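Local structure of Tv2483 (Treponema vincentii, 6DET) at residues A[29-43]-A[70-84]. The protein binds L-arginine with high selectivity and, as a family 3 solute-binding lipoprotein, probably delivers it to an ABC transporter. Numbering follows the deposited sequence.
Sequences WSKVQVKSALVIGVS and CRRLGIHPIFYPIQW. With ARG (arginine), chain B.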
loop_
_atom_site.group_PDB
_atom_site.type_symbol
_atom_site.label_atom_id
_atom_site.label_comp_id
_atom_site.label_asym_id
_atom_site.label_seq_id
_atom_site.Cartn_x
_atom_site.Cartn_y
_atom_site.Cartn_z
ATOM N N TRP A 29 -21.879 -5.951 -7.125
ATOM C CA TRP A 29 -22.468 -4.741 -6.552
ATOM C C TRP A 29 -23.756 -5.062 -5.808
ATOM O O TRP A 29 -23.962 -4.609 -4.674
ATOM C CB TRP A 29 -22.712 -3.677 -7.625
ATOM C CG TRP A 29 -23.597 -2.583 -7.108
ATOM C CD1 TRP A 29 -24.840 -2.251 -7.570
ATOM C CD2 TRP A 29 -23.348 -1.732 -5.985
ATOM N NE1 TRP A 29 -25.367 -1.227 -6.824
ATOM C CE2 TRP A 29 -24.471 -0.888 -5.845
ATOM C CE3 TRP A 29 -22.284 -1.593 -5.089
ATOM C CZ2 TRP A 29 -24.561 0.079 -4.846
ATOM C CZ3 TRP A 29 -22.379 -0.621 -4.092
ATOM C CH2 TRP A 29 -23.512 0.199 -3.988
ATOM N N SER A 30 -24.661 -5.830 -6.429
ATOM C CA SER A 30 -25.898 -6.173 -5.741
ATOM C C SER A 30 -25.634 -6.768 -4.356
ATOM O O SER A 30 -26.342 -6.459 -3.385
ATOM C CB SER A 30 -26.704 -7.140 -6.594
ATOM O OG SER A 30 -27.166 -6.455 -7.752
ATOM N N LYS A 31 -24.645 -7.652 -4.248
ATOM C CA LYS A 31 -24.372 -8.281 -2.956
ATOM C C LYS A 31 -24.000 -7.233 -1.908
ATOM O O LYS A 31 -24.481 -7.277 -0.767
ATOM C CB LYS A 31 -23.270 -9.319 -3.115
ATOM C CG LYS A 31 -23.711 -10.628 -3.745
ATOM C CD LYS A 31 -22.541 -11.599 -3.932
ATOM C CE LYS A 31 -22.983 -12.758 -4.829
ATOM N NZ LYS A 31 -21.876 -13.639 -5.270
ATOM N N VAL A 32 -23.151 -6.272 -2.285
ATOM C CA VAL A 32 -22.742 -5.214 -1.366
ATOM C C VAL A 32 -23.913 -4.306 -1.021
ATOM O O VAL A 32 -24.079 -3.899 0.138
ATOM C CB VAL A 32 -21.573 -4.423 -1.983
ATOM C CG1 VAL A 32 -21.366 -3.094 -1.270
ATOM C CG2 VAL A 32 -20.334 -5.288 -1.978
ATOM N N GLN A 33 -24.754 -3.979 -2.006
ATOM C CA GLN A 33 -25.898 -3.117 -1.724
ATOM C C GLN A 33 -26.887 -3.774 -0.765
ATOM O O GLN A 33 -27.461 -3.096 0.091
ATOM C CB GLN A 33 -26.620 -2.710 -3.005
ATOM C CG GLN A 33 -27.637 -1.642 -2.690
ATOM C CD GLN A 33 -28.315 -1.058 -3.907
ATOM O OE1 GLN A 33 -28.617 -1.760 -4.882
ATOM N NE2 GLN A 33 -28.615 0.234 -3.834
ATOM N N VAL A 34 -27.099 -5.085 -0.896
ATOM C CA VAL A 34 -28.075 -5.770 -0.049
ATOM C C VAL A 34 -27.580 -5.826 1.393
ATOM O O VAL A 34 -28.349 -5.574 2.334
ATOM C CB VAL A 34 -28.375 -7.175 -0.602
ATOM C CG1 VAL A 34 -29.233 -7.980 0.399
ATOM C CG2 VAL A 34 -29.126 -7.063 -1.972
ATOM N N LYS A 35 -26.303 -6.182 1.580
ATOM C CA LYS A 35 -25.678 -6.157 2.914
ATOM C C LYS A 35 -25.532 -4.737 3.423
ATOM O O LYS A 35 -25.395 -4.535 4.630
ATOM C CB LYS A 35 -24.280 -6.778 2.909
ATOM C CG LYS A 35 -24.145 -8.149 2.306
ATOM C CD LYS A 35 -22.673 -8.426 1.936
ATOM C CE LYS A 35 -22.544 -9.698 1.098
ATOM N NZ LYS A 35 -21.141 -10.119 0.840
ATOM N N SER A 36 -25.528 -3.760 2.517
ATOM C CA SER A 36 -25.385 -2.350 2.860
ATOM C C SER A 36 -24.068 -2.123 3.591
ATOM O O SER A 36 -23.983 -1.342 4.537
ATOM C CB SER A 36 -26.567 -1.843 3.682
ATOM O OG SER A 36 -26.700 -0.440 3.510
ATOM N N ALA A 37 -23.044 -2.831 3.151
ATOM C CA ALA A 37 -21.734 -2.688 3.770
ATOM C C ALA A 37 -20.628 -3.120 2.830
ATOM O O ALA A 37 -20.790 -4.054 2.048
ATOM C CB ALA A 37 -21.667 -3.524 5.038
ATOM N N LEU A 38 -19.463 -2.488 2.984
ATOM C CA LEU A 38 -18.289 -2.859 2.222
ATOM C C LEU A 38 -17.196 -3.147 3.233
ATOM O O LEU A 38 -16.952 -2.319 4.117
ATOM C CB LEU A 38 -17.842 -1.758 1.273
ATOM C CG LEU A 38 -16.657 -2.142 0.383
ATOM C CD1 LEU A 38 -17.039 -3.135 -0.710
ATOM C CD2 LEU A 38 -16.036 -0.900 -0.257
ATOM N N VAL A 39 -16.617 -4.337 3.148
ATOM C CA VAL A 39 -15.561 -4.761 4.074
ATOM C C VAL A 39 -14.222 -4.481 3.408
ATOM O O VAL A 39 -13.877 -5.091 2.384
ATOM C CB VAL A 39 -15.707 -6.236 4.464
ATOM C CG1 VAL A 39 -14.558 -6.661 5.374
ATOM C CG2 VAL A 39 -17.057 -6.478 5.149
ATOM N N ILE A 40 -13.470 -3.538 3.979
ATOM C CA ILE A 40 -12.201 -3.078 3.416
ATOM C C ILE A 40 -11.103 -3.671 4.302
ATOM O O ILE A 40 -10.987 -3.293 5.465
ATOM C CB ILE A 40 -12.104 -1.540 3.393
ATOM C CG1 ILE A 40 -13.283 -0.905 2.624
ATOM C CG2 ILE A 40 -10.762 -1.085 2.805
ATOM C CD1 ILE A 40 -14.233 -0.164 3.540
ATOM N N GLY A 41 -10.340 -4.628 3.784
ATOM C CA GLY A 41 -9.235 -5.198 4.537
ATOM C C GLY A 41 -8.049 -4.252 4.539
ATOM O O GLY A 41 -7.665 -3.724 3.492
ATOM N N VAL A 42 -7.453 -4.054 5.716
ATOM C CA VAL A 42 -6.323 -3.141 5.851
ATOM C C VAL A 42 -5.303 -3.767 6.783
ATOM O O VAL A 42 -5.650 -4.488 7.728
ATOM C CB VAL A 42 -6.741 -1.750 6.400
ATOM C CG1 VAL A 42 -7.572 -0.979 5.369
ATOM C CG2 VAL A 42 -7.539 -1.907 7.689
ATOM N N SER A 43 -4.034 -3.441 6.527
ATOM C CA SER A 43 -3.034 -3.509 7.582
ATOM C C SER A 43 -3.145 -2.223 8.395
ATOM O O SER A 43 -2.998 -1.124 7.856
ATOM C CB SER A 43 -1.638 -3.659 6.985
ATOM O OG SER A 43 -1.434 -4.907 6.306
ATOM N N CYS A 70 -18.181 5.161 0.690
ATOM C CA CYS A 70 -19.305 4.365 1.175
ATOM C C CYS A 70 -20.454 5.259 1.617
ATOM O O CYS A 70 -21.631 4.926 1.409
ATOM C CB CYS A 70 -18.828 3.448 2.319
ATOM S SG CYS A 70 -17.827 2.086 1.796
ATOM N N ARG A 71 -20.146 6.432 2.183
ATOM C CA ARG A 71 -21.224 7.340 2.536
ATOM C C ARG A 71 -22.033 7.702 1.301
ATOM O O ARG A 71 -23.263 7.666 1.321
ATOM C CB ARG A 71 -20.696 8.610 3.196
ATOM C CG ARG A 71 -21.839 9.514 3.678
ATOM C CD ARG A 71 -21.332 10.867 4.112
ATOM N NE ARG A 71 -20.909 11.656 2.960
ATOM C CZ ARG A 71 -21.745 12.339 2.180
ATOM N NH1 ARG A 71 -23.038 12.340 2.442
ATOM N NH2 ARG A 71 -21.289 13.021 1.139
ATOM N N ARG A 72 -21.347 8.053 0.215
ATOM C CA ARG A 72 -22.058 8.424 -1.007
ATOM C C ARG A 72 -22.850 7.258 -1.582
ATOM O O ARG A 72 -23.889 7.478 -2.225
ATOM C CB ARG A 72 -21.068 8.952 -2.047
ATOM C CG ARG A 72 -20.485 10.294 -1.676
ATOM C CD ARG A 72 -19.544 10.864 -2.739
ATOM N NE ARG A 72 -18.834 12.033 -2.238
ATOM C CZ ARG A 72 -18.339 13.004 -3.001
ATOM N NH1 ARG A 72 -18.485 12.959 -4.321
ATOM N NH2 ARG A 72 -17.688 14.018 -2.441
ATOM N N LEU A 73 -22.356 6.030 -1.430
ATOM C CA LEU A 73 -23.060 4.849 -1.928
ATOM C C LEU A 73 -24.165 4.369 -1.005
ATOM O O LEU A 73 -24.911 3.442 -1.373
ATOM C CB LEU A 73 -22.076 3.711 -2.170
ATOM C CG LEU A 73 -21.151 3.916 -3.369
ATOM C CD1 LEU A 73 -20.112 2.850 -3.402
ATOM C CD2 LEU A 73 -21.972 3.919 -4.686
ATOM N N GLY A 74 -24.333 4.995 0.154
ATOM C CA GLY A 74 -25.403 4.587 1.050
ATOM C C GLY A 74 -25.138 3.287 1.787
ATOM O O GLY A 74 -26.095 2.621 2.208
ATOM N N ILE A 75 -23.866 2.937 2.006
ATOM C CA ILE A 75 -23.467 1.671 2.606
ATOM C C ILE A 75 -22.480 1.957 3.726
ATOM O O ILE A 75 -21.820 3.003 3.751
ATOM C CB ILE A 75 -22.838 0.693 1.578
ATOM C CG1 ILE A 75 -21.530 1.248 1.005
ATOM C CG2 ILE A 75 -23.840 0.393 0.452
ATOM C CD1 ILE A 75 -20.886 0.353 -0.044
ATOM N N HIS A 76 -22.330 0.961 4.635
ATOM C CA HIS A 76 -21.465 1.152 5.796
ATOM C C HIS A 76 -20.060 0.629 5.511
ATOM O O HIS A 76 -19.906 -0.514 5.053
ATOM C CB HIS A 76 -22.053 0.445 7.022
ATOM C CG HIS A 76 -21.262 0.660 8.277
ATOM N ND1 HIS A 76 -21.058 1.911 8.823
ATOM C CD2 HIS A 76 -20.616 -0.213 9.087
ATOM C CE1 HIS A 76 -20.324 1.797 9.916
ATOM N NE2 HIS A 76 -20.041 0.520 10.098
ATOM N N PRO A 77 -19.008 1.428 5.738
ATOM C CA PRO A 77 -17.647 0.929 5.543
ATOM C C PRO A 77 -17.197 0.163 6.773
ATOM O O PRO A 77 -17.376 0.641 7.889
ATOM C CB PRO A 77 -16.826 2.211 5.365
ATOM C CG PRO A 77 -17.544 3.204 6.227
ATOM C CD PRO A 77 -19.026 2.860 6.099
ATOM N N ILE A 78 -16.635 -1.022 6.571
ATOM C CA ILE A 78 -16.085 -1.818 7.666
ATOM C C ILE A 78 -14.596 -1.993 7.414
ATOM O O ILE A 78 -14.187 -2.689 6.472
ATOM C CB ILE A 78 -16.778 -3.178 7.803
ATOM C CG1 ILE A 78 -18.263 -3.000 8.136
ATOM C CG2 ILE A 78 -16.087 -4.025 8.908
ATOM C CD1 ILE A 78 -19.037 -4.262 7.988
ATOM N N PHE A 79 -13.766 -1.407 8.271
ATOM C CA PHE A 79 -12.324 -1.486 8.081
ATOM C C PHE A 79 -11.866 -2.662 8.913
ATOM O O PHE A 79 -11.963 -2.624 10.135
ATOM C CB PHE A 79 -11.642 -0.174 8.457
ATOM C CG PHE A 79 -12.016 0.956 7.528
ATOM C CD1 PHE A 79 -11.430 1.043 6.289
ATOM C CD2 PHE A 79 -12.974 1.886 7.886
ATOM C CE1 PHE A 79 -11.775 2.064 5.399
ATOM C CE2 PHE A 79 -13.340 2.908 7.003
ATOM C CZ PHE A 79 -12.720 2.998 5.766
ATOM N N TYR A 80 -11.436 -3.726 8.240
ATOM C CA TYR A 80 -11.182 -5.001 8.888
ATOM C C TYR A 80 -9.682 -5.235 8.903
ATOM O O TYR A 80 -9.074 -5.405 7.831
ATOM C CB TYR A 80 -11.883 -6.166 8.186
ATOM C CG TYR A 80 -11.719 -7.457 8.985
ATOM C CD1 TYR A 80 -11.845 -7.454 10.376
ATOM C CD2 TYR A 80 -11.415 -8.665 8.369
ATOM C CE1 TYR A 80 -11.681 -8.605 11.123
ATOM C CE2 TYR A 80 -11.253 -9.830 9.119
ATOM C CZ TYR A 80 -11.388 -9.788 10.496
ATOM O OH TYR A 80 -11.230 -10.921 11.264
ATOM N N PRO A 81 -9.041 -5.229 10.063
ATOM C CA PRO A 81 -7.603 -5.512 10.100
ATOM C C PRO A 81 -7.322 -6.950 9.698
ATOM O O PRO A 81 -7.880 -7.891 10.272
ATOM C CB PRO A 81 -7.224 -5.251 11.560
ATOM C CG PRO A 81 -8.303 -4.390 12.107
ATOM C CD PRO A 81 -9.552 -4.759 11.364
ATOM N N ILE A 82 -6.419 -7.114 8.740
ATOM C CA ILE A 82 -6.030 -8.416 8.219
ATOM C C ILE A 82 -4.543 -8.651 8.418
ATOM O O ILE A 82 -3.754 -7.723 8.645
ATOM C CB ILE A 82 -6.371 -8.586 6.740
ATOM C CG1 ILE A 82 -5.664 -7.520 5.882
ATOM C CG2 ILE A 82 -7.912 -8.507 6.539
ATOM C CD1 ILE A 82 -5.709 -7.799 4.385
ATOM N N GLN A 83 -4.177 -9.929 8.329
ATOM C CA GLN A 83 -2.789 -10.353 8.163
ATOM C C GLN A 83 -2.438 -10.226 6.684
ATOM O O GLN A 83 -3.090 -10.844 5.836
ATOM C CB GLN A 83 -2.610 -11.795 8.638
ATOM C CG GLN A 83 -1.202 -12.324 8.517
ATOM C CD GLN A 83 -0.247 -11.585 9.419
ATOM O OE1 GLN A 83 0.534 -10.742 8.969
ATOM N NE2 GLN A 83 -0.313 -11.886 10.707
ATOM N N TRP A 84 -1.437 -9.404 6.354
ATOM C CA TRP A 84 -1.233 -9.078 4.952
ATOM C C TRP A 84 -1.013 -10.333 4.118
ATOM O O TRP A 84 -1.443 -10.395 2.959
ATOM C CB TRP A 84 -0.041 -8.120 4.803
ATOM C CG TRP A 84 0.042 -7.415 3.456
ATOM C CD1 TRP A 84 1.064 -7.520 2.529
ATOM C CD2 TRP A 84 -0.889 -6.473 2.909
ATOM N NE1 TRP A 84 0.804 -6.721 1.445
ATOM C CE2 TRP A 84 -0.381 -6.068 1.650
ATOM C CE3 TRP A 84 -2.102 -5.939 3.349
ATOM C CZ2 TRP A 84 -1.047 -5.164 0.830
ATOM C CZ3 TRP A 84 -2.769 -5.023 2.527
ATOM C CH2 TRP A 84 -2.234 -4.650 1.281
HETATM N N ARG B . 2.712 -1.926 -1.302
HETATM C CA ARG B . 2.732 -3.115 -0.411
HETATM C C ARG B . 1.999 -4.267 -1.089
HETATM O O ARG B . 1.197 -4.002 -2.004
HETATM C CB ARG B . 2.073 -2.806 0.933
HETATM C CG ARG B . 2.827 -1.793 1.788
HETATM C CD ARG B . 2.115 -1.432 3.088
HETATM N NE ARG B . 2.028 -2.588 3.958
HETATM C CZ ARG B . 0.915 -3.267 4.215
HETATM N NH1 ARG B . 1.003 -4.342 5.003
HETATM N NH2 ARG B . -0.255 -2.905 3.687
HETATM O OXT ARG B . 2.193 -5.430 -0.710
HETATM O O HOH W 1 -27.511 -0.125 0.936
HETATM O O HOH W 2 -26.996 1.540 -1.290
HETATM O O HOH W 3 -1.156 -6.922 8.117
#
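Ile40 lays its CD1 over one face of the Phe79 ring, a CH-pi contact 4.2 Å from the ring centroid and 26° off the normal, while CG1 of Val42 stands at the ring's edge. Ile40 and Phe79 run side by side from neighbouring strands, and Ile63 and Thr67 of helix 61-73 also touch the Phe79 side chain. Trp84 turns one face to the bound arginine, whose NH2 sits 3.3 Å above the indole plane, nearer the rim than the middle. At the far end, Trp29 takes Ile75 CD1 at its edge, and Gln33 CB from its own helix packs on one face. Ile75 CG1 sits between its backbone N and carbonyl carbon (chi1 64°), and from there CD1 reaches Val32 CG1 at 3.7 Å and Leu38 CB at 3.9 Å.

Strands 37-42 and 76-81 are parallel neighbours joined through helix 61-73, a beta-alpha-beta crossover in one of the two lobes of this periplasmic-binding-protein fold. Seven backbone bonds zip them from His76 N to Ser36 O through to Ile82 N to Val42 O. On the sheet face away from Phe79, Ile78 CD1 rests against both Ala37 CB and Val39 CG2. Gly74, the first residue to leave helical angles after helix 61-73, has positive phi and forms a Schellman motif ahead of strand 76-81.

Beyond the strands the chain meets the ligand. Arginine NH1 donates to Ser43 OG at 2.8 Å, and Trp84 NE1 donates to OXT of the bound arginine at 2.9 Å, a bond bent to 147° at the hydrogen. One water joins Ser43 OG to Ile82 O, with a weak third bond from Trp84 N.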